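Local coordinates for protein putative N-acetylmuramoyl-L-alanine amidase (Neisseria meningitidis MC58, PDB 3CZX) that probably hydrolyses, as a zinc-dependent amidase, the bond between N-acetylmuramoyl and L-amino acid residues in cell-wall glycopeptides, at residues L29-D32 with M33-I36. Residues are numbered along the deposited sequence; the frame is centred on the assembly and turned at random.
Sequences LAQD and MRNI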
loop_
_atom_site.group_PDB
_atom_site.type_symbol
_atom_site.label_atom_id
_atom_site.label_comp_id
_atom_site.label_asym_id
_atom_site.label_seq_id
_atom_site.Cartn_x
_atom_site.Cartn_y
_atom_site.Cartn_z
ATOM N N LEU A 29 2.375 -3.134 8.146
ATOM C CA LEU A 29 0.992 -2.615 8.171
ATOM C C LEU A 29 0.985 -1.128 8.567
ATOM O O LEU A 29 0.194 -0.312 8.010
ATOM C CB LEU A 29 0.103 -3.449 9.113
ATOM C CG LEU A 29 -0.041 -4.938 8.768
ATOM C CD1 LEU A 29 -0.677 -5.786 9.923
ATOM C CD2 LEU A 29 -0.822 -5.084 7.484
ATOM N N ALA A 30 1.853 -0.754 9.508
ATOM C CA ALA A 30 1.940 0.626 9.969
ATOM C C ALA A 30 2.498 1.548 8.862
ATOM O O ALA A 30 1.995 2.670 8.663
ATOM C CB ALA A 30 2.779 0.699 11.259
ATOM N N GLN A 31 3.531 1.100 8.149
ATOM C CA GLN A 31 4.055 1.780 6.977
ATOM C C GLN A 31 2.923 2.018 5.961
ATOM O O GLN A 31 2.787 3.127 5.459
ATOM C CB GLN A 31 5.197 0.953 6.356
ATOM C CG GLN A 31 5.646 1.389 5.002
ATOM C CD GLN A 31 6.744 0.522 4.447
ATOM O OE1 GLN A 31 6.773 -0.679 4.723
ATOM N NE2 GLN A 31 7.668 1.123 3.685
ATOM N N ASP A 32 2.121 1.002 5.676
ATOM C CA ASP A 32 1.042 1.157 4.698
ATOM C C ASP A 32 0.063 2.212 5.202
ATOM O O ASP A 32 -0.373 3.088 4.438
ATOM C CB ASP A 32 0.251 -0.125 4.480
ATOM C CG ASP A 32 0.938 -1.099 3.525
ATOM O OD1 ASP A 32 1.946 -0.692 2.897
ATOM O OD2 ASP A 32 0.452 -2.257 3.458
HETATM N N MSE A 33 -0.352 2.110 6.478
HETATM C CA MSE A 33 -1.319 3.084 6.987
HETATM C C MSE A 33 -0.803 4.504 6.881
HETATM O O MSE A 33 -1.543 5.390 6.406
HETATM C CB MSE A 33 -1.725 2.768 8.425
HETATM C CG MSE A 33 -2.532 1.530 8.528
HETATM SE SE MSE A 33 -3.243 1.125 10.321
HETATM C CE MSE A 33 -1.894 -0.188 10.857
ATOM N N ARG A 34 0.420 4.740 7.332
ATOM C CA ARG A 34 1.006 6.093 7.291
ATOM C C ARG A 34 1.090 6.581 5.826
ATOM O O ARG A 34 0.647 7.693 5.489
ATOM C CB ARG A 34 2.362 6.144 8.003
ATOM C CG ARG A 34 3.102 7.467 7.821
ATOM C CD ARG A 34 4.338 7.320 6.942
ATOM N NE ARG A 34 5.450 6.779 7.701
ATOM C CZ ARG A 34 6.237 5.771 7.324
ATOM N NH1 ARG A 34 7.216 5.398 8.119
ATOM N NH2 ARG A 34 6.012 5.105 6.210
ATOM N N ASN A 35 1.634 5.740 4.938
ATOM C CA ASN A 35 1.836 6.161 3.546
ATOM C C ASN A 35 0.537 6.489 2.840
ATOM O O ASN A 35 0.456 7.474 2.075
ATOM C CB ASN A 35 2.626 5.086 2.767
ATOM C CG ASN A 35 4.096 5.085 3.101
ATOM O OD1 ASN A 35 4.582 5.943 3.803
ATOM N ND2 ASN A 35 4.839 4.076 2.603
ATOM N N ILE A 36 -0.460 5.633 3.030
ATOM C CA ILE A 36 -1.732 5.773 2.301
ATOM C C ILE A 36 -2.472 6.981 2.839
ATOM O O ILE A 36 -2.994 7.821 2.087
ATOM C CB ILE A 36 -2.581 4.526 2.357
ATOM C CG1 ILE A 36 -1.826 3.366 1.675
ATOM C CG2 ILE A 36 -3.911 4.746 1.699
ATOM C CD1 ILE A 36 -2.503 2.039 1.910
#
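Leu29 meets Met33, present as selenomethionine, one turn further along helix 26-45: Leu29 O accepts a hydrogen bond from Met33 N at 2.9 Å, and the terminal CE of Met33 lies 4.2 Å from Leu29 CB. The bend at chi3 (-99°) turns that methyl group back along the helix and over the Leu29 carbonyl. Ala30 O takes the straightest of the four i to i+4 backbone bonds, from Arg34 N at 172°. This helix starts at the metal ligand Glu26 and packs between the mixed beta-sheet of the Amidase_3 domain, where Ala30 touches Ala10 of strand 6-10, and Phe158 of helix 152-177, which meets Leu29 and Met33; the Ala30 side chain lies about 7 Å from the zinc ion. Gln31 O accepts a hydrogen bond from Asn35 N, and Asn35 CG sits 3.3 Å from that oxygen. From Gln31 a chain extended beyond CG passes Asn35 and Arg34, Gln31 CG lying 3.7 Å from Asn35 ND2. The Gln31 amide stands almost perpendicular (86°) to the Arg34 guanidinium plane. Arg34 NH2 donates to Asn35 OD1 at 2.9 Å from above the amide plane rather than along a lone pair. Asp52 forms a salt bridge with Arg34 NE, while Thr54 O accepts hydrogen bonds from both Gln31 NE2 and Asn35 ND2, and Lys56 NZ hydrogen-bonds to Gln31 OE1. Asp32 O accepts a hydrogen bond from Ile36 N, and Ile36 CG1 presses within 3.1 Å of the same Asp32 O. The Asp32 carboxylate joins the subunits, pairing with Lys162 of both chains and with Trp163 NE1 of the second subunit.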